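Local coordinates for methylmalonyl-CoA carboxyltransferase 12S subunit (Propionibacterium freudenreichii, PDB 1ON3), which transfers the carboxyl group of methylmalonyl-CoA to the biotin of the 1.3S subunit, forming propanoyl-CoA and carboxylated biotin at the hexameric core of transcarboxylase, at residues S253-V266 / T318-I330. Residues are numbered along the deposited sequence; the frame is centred on the assembly and turned at random.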
ATOM      1  N   SER E 253     -19.390  -3.093  26.537  1.00  8.59           N
ATOM      2  CA  SER E 253     -20.341  -2.206  25.861  1.00 11.13           C
ATOM      3  C   SER E 253     -19.735  -0.903  25.346  1.00 15.72           C
ATOM      4  O   SER E 253     -20.293  -0.290  24.439  1.00 15.50           O
ATOM      5  CB  SER E 253     -21.542  -1.892  26.775  1.00 12.45           C
ATOM      6  OG  SER E 253     -21.221  -0.967  27.807  1.00 13.90           O
ATOM      7  N   PHE E 254     -18.602  -0.474  25.913  1.00 12.32           N
ATOM      8  CA  PHE E 254     -17.945   0.759  25.468  1.00 15.01           C
ATOM      9  C   PHE E 254     -16.953   0.498  24.340  1.00 16.05           C
ATOM     10  O   PHE E 254     -16.446   1.436  23.711  1.00 13.43           O
ATOM     11  CB  PHE E 254     -17.149   1.421  26.613  1.00 15.47           C
ATOM     12  CG  PHE E 254     -18.004   2.011  27.703  1.00 12.55           C
ATOM     13  CD1 PHE E 254     -18.257   1.293  28.872  1.00 11.30           C
ATOM     14  CD2 PHE E 254     -18.560   3.279  27.553  1.00 12.06           C
ATOM     15  CE1 PHE E 254     -19.061   1.827  29.881  1.00 16.27           C
ATOM     16  CE2 PHE E 254     -19.357   3.829  28.544  1.00 10.51           C
ATOM     17  CZ  PHE E 254     -19.614   3.095  29.724  1.00 12.88           C
ATOM     18  N   LEU E 255     -16.684  -0.775  24.072  1.00 14.03           N
ATOM     19  CA  LEU E 255     -15.677  -1.132  23.081  1.00 12.45           C
ATOM     20  C   LEU E 255     -16.132  -1.641  21.727  1.00  9.70           C
ATOM     21  O   LEU E 255     -17.169  -2.286  21.594  1.00 12.56           O
ATOM     22  CB  LEU E 255     -14.723  -2.191  23.674  1.00  8.97           C
ATOM     23  CG  LEU E 255     -14.301  -1.984  25.137  1.00 12.00           C
ATOM     24  CD1 LEU E 255     -13.441  -3.169  25.627  1.00 10.55           C
ATOM     25  CD2 LEU E 255     -13.527  -0.676  25.250  1.00  8.89           C
ATOM     26  N   PRO E 256     -15.336  -1.357  20.698  1.00  9.95           N
ATOM     27  CA  PRO E 256     -15.648  -1.814  19.343  1.00 12.23           C
ATOM     28  C   PRO E 256     -15.276  -3.305  19.291  1.00 12.36           C
ATOM     29  O   PRO E 256     -14.647  -3.825  20.223  1.00 12.57           O
ATOM     30  CB  PRO E 256     -14.716  -0.978  18.487  1.00 12.75           C
ATOM     31  CG  PRO E 256     -13.491  -0.840  19.388  1.00 10.19           C
ATOM     32  CD  PRO E 256     -14.119  -0.521  20.712  1.00 11.74           C
ATOM     33  N   GLN E 257     -15.679  -3.991  18.224  1.00 10.26           N
ATOM     34  CA  GLN E 257     -15.345  -5.397  18.054  1.00 11.31           C
ATOM     35  C   GLN E 257     -13.850  -5.576  17.818  1.00 12.40           C
ATOM     36  O   GLN E 257     -13.244  -6.542  18.299  1.00 10.07           O
ATOM     37  CB  GLN E 257     -16.086  -5.969  16.854  1.00 13.80           C
ATOM     38  CG  GLN E 257     -17.559  -6.188  17.081  1.00 14.94           C
ATOM     39  CD  GLN E 257     -17.808  -7.255  18.127  1.00 13.13           C
ATOM     40  OE1 GLN E 257     -17.939  -6.960  19.314  1.00 12.15           O
ATOM     41  NE2 GLN E 257     -17.853  -8.512  17.690  1.00 15.74           N
ATOM     42  N   ASN E 258     -13.262  -4.649  17.063  1.00 11.67           N
ATOM     43  CA  ASN E 258     -11.844  -4.700  16.719  1.00 10.97           C
ATOM     44  C   ASN E 258     -11.346  -3.302  16.358  1.00 11.68           C
ATOM     45  O   ASN E 258     -12.119  -2.341  16.380  1.00 11.76           O
ATOM     46  CB  ASN E 258     -11.627  -5.666  15.546  1.00  9.49           C
ATOM     47  CG  ASN E 258     -12.451  -5.298  14.337  1.00 11.61           C
ATOM     48  OD1 ASN E 258     -12.193  -4.294  13.695  1.00 12.62           O
ATOM     49  ND2 ASN E 258     -13.460  -6.115  14.025  1.00 12.83           N
ATOM     50  N   ASN E 259     -10.068  -3.183  16.019  1.00  9.58           N
ATOM     51  CA  ASN E 259      -9.505  -1.867  15.735  1.00 11.41           C
ATOM     52  C   ASN E 259      -9.890  -1.186  14.419  1.00 12.84           C
ATOM     53  O   ASN E 259      -9.407  -0.090  14.141  1.00 12.75           O
ATOM     54  CB  ASN E 259      -7.973  -1.898  15.874  1.00 13.34           C
ATOM     55  CG  ASN E 259      -7.289  -2.694  14.775  1.00 17.93           C
ATOM     56  OD1 ASN E 259      -7.930  -3.170  13.851  1.00 16.09           O
ATOM     57  ND2 ASN E 259      -5.969  -2.828  14.872  1.00 16.61           N
ATOM     58  N   THR E 260     -10.742  -1.817  13.608  1.00 10.91           N
ATOM     59  CA  THR E 260     -11.145  -1.205  12.344  1.00  9.76           C
ATOM     60  C   THR E 260     -12.481  -0.470  12.508  1.00 12.84           C
ATOM     61  O   THR E 260     -12.961   0.164  11.563  1.00 15.13           O
ATOM     62  CB  THR E 260     -11.330  -2.253  11.205  1.00 15.43           C
ATOM     63  OG1 THR E 260     -12.424  -3.118  11.527  1.00 11.63           O
ATOM     64  CG2 THR E 260     -10.077  -3.095  11.025  1.00 14.15           C
ATOM     65  N   GLU E 261     -13.062  -0.536  13.704  1.00  9.56           N
ATOM     66  CA  GLU E 261     -14.362   0.098  13.976  1.00 14.46           C
ATOM     67  C   GLU E 261     -14.371   0.998  15.224  1.00 15.17           C
ATOM     68  O   GLU E 261     -13.498   0.906  16.087  1.00 15.77           O
ATOM     69  CB  GLU E 261     -15.425  -0.992  14.182  1.00 15.81           C
ATOM     70  CG  GLU E 261     -15.590  -1.957  13.013  1.00 22.83           C
ATOM     71  CD  GLU E 261     -16.130  -3.317  13.442  1.00 27.40           C
ATOM     72  OE1 GLU E 261     -16.834  -3.399  14.476  1.00 27.92           O
ATOM     73  OE2 GLU E 261     -15.856  -4.309  12.733  1.00 35.77           O
ATOM     74  N   GLU E 262     -15.370   1.868  15.313  1.00 16.06           N
ATOM     75  CA  GLU E 262     -15.531   2.705  16.495  1.00 17.08           C
ATOM     76  C   GLU E 262     -16.679   1.988  17.184  1.00 19.95           C
ATOM     77  O   GLU E 262     -17.497   1.350  16.509  1.00 19.77           O
ATOM     78  CB  GLU E 262     -15.938   4.131  16.122  1.00 22.57           C
ATOM     79  CG  GLU E 262     -16.056   5.048  17.328  1.00 23.95           C
ATOM     80  CD  GLU E 262     -16.257   6.504  16.947  1.00 28.39           C
ATOM     81  OE1 GLU E 262     -16.325   7.351  17.871  1.00 23.23           O
ATOM     82  OE2 GLU E 262     -16.342   6.795  15.730  1.00 26.08           O
ATOM     83  N   ALA E 263     -16.752   2.062  18.508  1.00 11.96           N
ATOM     84  CA  ALA E 263     -17.819   1.359  19.217  1.00 13.44           C
ATOM     85  C   ALA E 263     -19.202   1.830  18.769  1.00 15.19           C
ATOM     86  O   ALA E 263     -19.398   3.003  18.438  1.00 13.38           O
ATOM     87  CB  ALA E 263     -17.671   1.557  20.718  1.00 16.24           C
ATOM     88  N   SER E 264     -20.159   0.910  18.750  1.00 14.08           N
ATOM     89  CA  SER E 264     -21.522   1.266  18.376  1.00 17.84           C
ATOM     90  C   SER E 264     -22.103   2.165  19.478  1.00 20.11           C
ATOM     91  O   SER E 264     -21.818   1.976  20.669  1.00 18.25           O
ATOM     92  CB  SER E 264     -22.367  -0.003  18.215  1.00 18.97           C
ATOM     93  OG  SER E 264     -21.796  -0.843  17.230  1.00 22.57           O
ATOM     94  N   PHE E 265     -22.892   3.160  19.083  1.00 16.20           N
ATOM     95  CA  PHE E 265     -23.499   4.067  20.047  1.00 16.63           C
ATOM     96  C   PHE E 265     -24.513   3.298  20.878  1.00 18.97           C
ATOM     97  O   PHE E 265     -25.150   2.364  20.385  1.00 14.79           O
ATOM     98  CB  PHE E 265     -24.215   5.220  19.333  1.00 17.55           C
ATOM     99  CG  PHE E 265     -23.295   6.193  18.642  1.00 19.91           C
ATOM    100  CD1 PHE E 265     -21.926   5.944  18.523  1.00 19.16           C
ATOM    101  CD2 PHE E 265     -23.809   7.359  18.086  1.00 20.87           C
ATOM    102  CE1 PHE E 265     -21.098   6.841  17.862  1.00 22.61           C
ATOM    103  CE2 PHE E 265     -22.979   8.263  17.422  1.00 24.61           C
ATOM    104  CZ  PHE E 265     -21.627   8.001  17.311  1.00 22.26           C
ATOM    105  N   VAL E 266     -24.675   3.710  22.129  1.00 15.75           N
ATOM    106  CA  VAL E 266     -25.617   3.068  23.047  1.00 14.83           C
ATOM    107  C   VAL E 266     -26.472   4.121  23.771  1.00 16.63           C
ATOM    108  O   VAL E 266     -25.940   5.120  24.260  1.00 14.63           O
ATOM    109  CB  VAL E 266     -24.846   2.217  24.101  1.00 16.13           C
ATOM    110  CG1 VAL E 266     -25.803   1.667  25.156  1.00 17.66           C
ATOM    111  CG2 VAL E 266     -24.125   1.073  23.405  1.00 13.06           C
ATOM    112  N   THR E 318      -9.779   7.975  35.586  1.00 10.88           N
ATOM    113  CA  THR E 318      -9.834   7.503  34.193  1.00  7.43           C
ATOM    114  C   THR E 318     -11.155   6.745  34.151  1.00 12.71           C
ATOM    115  O   THR E 318     -11.385   5.837  34.963  1.00 10.45           O
ATOM    116  CB  THR E 318      -8.679   6.530  33.824  1.00 12.16           C
ATOM    117  OG1 THR E 318      -8.558   5.505  34.828  1.00 12.57           O
ATOM    118  CG2 THR E 318      -7.363   7.296  33.671  1.00  8.35           C
ATOM    119  N   ALA E 319     -12.033   7.119  33.225  1.00 10.98           N
ATOM    120  CA  ALA E 319     -13.331   6.464  33.144  1.00 12.34           C
ATOM    121  C   ALA E 319     -13.924   6.447  31.744  1.00 11.13           C
ATOM    122  O   ALA E 319     -13.716   7.362  30.955  1.00 14.35           O
ATOM    123  CB  ALA E 319     -14.315   7.157  34.099  1.00  9.58           C
ATOM    124  N   PHE E 320     -14.669   5.394  31.445  1.00 11.66           N
ATOM    125  CA  PHE E 320     -15.347   5.305  30.164  1.00 10.10           C
ATOM    126  C   PHE E 320     -16.732   5.929  30.362  1.00  9.92           C
ATOM    127  O   PHE E 320     -17.359   5.759  31.414  1.00 10.04           O
ATOM    128  CB  PHE E 320     -15.530   3.848  29.732  1.00  9.58           C
ATOM    129  CG  PHE E 320     -14.289   3.210  29.187  1.00 10.17           C
ATOM    130  CD1 PHE E 320     -13.752   2.076  29.787  1.00  9.42           C
ATOM    131  CD2 PHE E 320     -13.675   3.715  28.046  1.00  9.59           C
ATOM    132  CE1 PHE E 320     -12.614   1.448  29.247  1.00  7.24           C
ATOM    133  CE2 PHE E 320     -12.547   3.103  27.504  1.00 14.20           C
ATOM    134  CZ  PHE E 320     -12.015   1.969  28.099  1.00  7.61           C
ATOM    135  N   ALA E 321     -17.210   6.642  29.351  1.00 10.75           N
ATOM    136  CA  ALA E 321     -18.524   7.250  29.423  1.00 10.23           C
ATOM    137  C   ALA E 321     -18.997   7.458  28.011  1.00 14.06           C
ATOM    138  O   ALA E 321     -18.357   7.012  27.055  1.00 12.27           O
ATOM    139  CB  ALA E 321     -18.452   8.581  30.142  1.00 14.32           C
ATOM    140  N   ARG E 322     -20.119   8.150  27.870  1.00 13.40           N
ATOM    141  CA  ARG E 322     -20.636   8.422  26.549  1.00 11.71           C
ATOM    142  C   ARG E 322     -21.151   9.843  26.424  1.00 11.21           C
ATOM    143  O   ARG E 322     -21.650  10.434  27.392  1.00 15.63           O
ATOM    144  CB  ARG E 322     -21.758   7.441  26.204  1.00 11.26           C
ATOM    145  CG  ARG E 322     -21.269   6.028  25.874  1.00 10.39           C
ATOM    146  CD  ARG E 322     -22.428   5.110  25.559  1.00 13.29           C
ATOM    147  NE  ARG E 322     -21.989   3.724  25.425  1.00 14.32           N
ATOM    148  CZ  ARG E 322     -22.076   2.805  26.379  1.00 10.40           C
ATOM    149  NH1 ARG E 322     -22.592   3.105  27.563  1.00 12.30           N
ATOM    150  NH2 ARG E 322     -21.639   1.575  26.140  1.00 12.37           N
ATOM    151  N   VAL E 323     -20.982  10.402  25.234  1.00 15.50           N
ATOM    152  CA  VAL E 323     -21.500  11.730  24.954  1.00 17.82           C
ATOM    153  C   VAL E 323     -22.303  11.542  23.677  1.00 15.08           C
ATOM    154  O   VAL E 323     -21.760  11.149  22.649  1.00 19.22           O
ATOM    155  CB  VAL E 323     -20.378  12.771  24.740  1.00 18.84           C
ATOM    156  CG1 VAL E 323     -21.006  14.128  24.391  1.00 17.52           C
ATOM    157  CG2 VAL E 323     -19.544  12.909  26.026  1.00 12.79           C
ATOM    158  N   ASN E 324     -23.605  11.800  23.755  1.00 18.50           N
ATOM    159  CA  ASN E 324     -24.488  11.619  22.604  1.00 16.28           C
ATOM    160  C   ASN E 324     -24.381  10.176  22.103  1.00 18.33           C
ATOM    161  O   ASN E 324     -24.391   9.918  20.897  1.00 16.02           O
ATOM    162  CB  ASN E 324     -24.119  12.591  21.484  1.00 19.17           C
ATOM    163  CG  ASN E 324     -24.308  14.059  21.885  1.00 19.59           C
ATOM    164  OD1 ASN E 324     -23.652  14.938  21.334  1.00 19.84           O
ATOM    165  ND2 ASN E 324     -25.212  14.321  22.825  1.00 19.53           N
ATOM    166  N   GLY E 325     -24.268   9.241  23.044  1.00 16.23           N
ATOM    167  CA  GLY E 325     -24.177   7.826  22.703  1.00 17.65           C
ATOM    168  C   GLY E 325     -22.822   7.295  22.276  1.00 17.18           C
ATOM    169  O   GLY E 325     -22.646   6.082  22.149  1.00 16.86           O
ATOM    170  N   ARG E 326     -21.857   8.186  22.066  1.00 14.40           N
ATOM    171  CA  ARG E 326     -20.521   7.783  21.624  1.00 12.07           C
ATOM    172  C   ARG E 326     -19.591   7.481  22.799  1.00 15.26           C
ATOM    173  O   ARG E 326     -19.497   8.282  23.742  1.00 16.32           O
ATOM    174  CB  ARG E 326     -19.906   8.911  20.768  1.00 12.74           C
ATOM    175  CG  ARG E 326     -18.525   8.660  20.196  1.00 12.34           C
ATOM    176  CD  ARG E 326     -17.869   9.990  19.808  1.00 17.38           C
ATOM    177  NE  ARG E 326     -18.695  10.780  18.883  1.00 16.99           N
ATOM    178  CZ  ARG E 326     -18.856  10.479  17.596  1.00 20.91           C
ATOM    179  NH1 ARG E 326     -18.240   9.423  17.087  1.00 17.52           N
ATOM    180  NH2 ARG E 326     -19.658  11.205  16.829  1.00 18.70           N
ATOM    181  N   SER E 327     -18.913   6.330  22.746  1.00 14.77           N
ATOM    182  CA  SER E 327     -17.959   5.961  23.788  1.00 14.32           C
ATOM    183  C   SER E 327     -16.816   6.967  23.804  1.00 12.84           C
ATOM    184  O   SER E 327     -16.294   7.333  22.747  1.00 13.63           O
ATOM    185  CB  SER E 327     -17.333   4.574  23.546  1.00 11.48           C
ATOM    186  OG  SER E 327     -18.262   3.514  23.699  1.00 14.84           O
ATOM    187  N   VAL E 328     -16.448   7.419  25.003  1.00 10.84           N
ATOM    188  CA  VAL E 328     -15.315   8.329  25.181  1.00 11.62           C
ATOM    189  C   VAL E 328     -14.557   7.901  26.439  1.00 10.25           C
ATOM    190  O   VAL E 328     -15.117   7.244  27.328  1.00 10.76           O
ATOM    191  CB  VAL E 328     -15.734   9.833  25.384  1.00 11.15           C
ATOM    192  CG1 VAL E 328     -16.472  10.344  24.155  1.00 13.60           C
ATOM    193  CG2 VAL E 328     -16.571   9.993  26.648  1.00 15.78           C
ATOM    194  N   GLY E 329     -13.283   8.264  26.495  1.00 11.74           N
ATOM    195  CA  GLY E 329     -12.469   7.973  27.660  1.00 11.40           C
ATOM    196  C   GLY E 329     -12.163   9.312  28.318  1.00 11.74           C
ATOM    197  O   GLY E 329     -11.666  10.231  27.664  1.00 12.04           O
ATOM    198  N   ILE E 330     -12.448   9.430  29.610  1.00  8.03           N
ATOM    199  CA  ILE E 330     -12.216  10.682  30.325  1.00 10.63           C
ATOM    200  C   ILE E 330     -11.024  10.547  31.261  1.00 10.96           C
ATOM    201  O   ILE E 330     -10.923   9.566  31.985  1.00 12.32           O
ATOM    202  CB  ILE E 330     -13.468  11.093  31.144  1.00 13.69           C
ATOM    203  CG1 ILE E 330     -14.634  11.356  30.181  1.00 17.45           C
ATOM    204  CG2 ILE E 330     -13.167  12.322  32.001  1.00 10.10           C
ATOM    205  CD1 ILE E 330     -15.929  11.681  30.841  1.00 19.36           C
TER
HETATM  206  O   HOH W   1     -23.129   0.678  29.080  1.00 17.57           O
HETATM  207  O   HOH W   2     -16.093   6.070  20.349  1.00 11.96           O
HETATM  208  O   HOH W   3     -18.768   5.085  20.144  1.00 14.78           O
HETATM  209  O   HOH W   4     -20.662   2.963  23.028  1.00 16.69           O
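Phe-254 and Arg-322 illustrate how a ring-and-guanidinium stack can help join a loop to a beta-hairpin, here the 316-323/326-333 hairpin of the second crotonase-like sheet, met by the loop that follows helix 241-253 of the duplicated carboxyltransferase fold. In the stacking, the Arg-322 guanidinium lies almost flat on one face of the Phe-254 ring, planes at 12° and CZ 4.0 Å from the ring centroid, while Phe-320 CB sits over the centre of the opposite face. Val-266 CB closes the guanidinium's other side, 3.5 Å from Arg-322 NE. The extended chain of Arg-322 (chi2 179°) carries the group into this slot.

Near the turn, the salt bridge from Arg-326 NH1 meets Glu-262 OE1 (2.9 Å) on the syn side but 33° out of the carboxylate plane, and Phe-265 CZ touches the guanidinium face.

Hydrogen bonds fix the rotation of the stacked guanidinium: Arg-322 NH2 donates to Ser-253 OG at 3.1 Å, in the guanidinium plane, and weakly to Ser-253 O, while waters bind NH1 and NE. A leucine in place of Arg-322 would probably leave both Ser-253 oxygens without this donor and strip the Phe-254 face of its cationic cover. Ser-253 OG also bonds Lys-250 O. At the hairpin's type I' turn, Val-266 N donates to Gly-325 O. Deeper in, Ser-327 OG donates to Phe-254 O at 2.8 Å, tilted from the carbonyl plane.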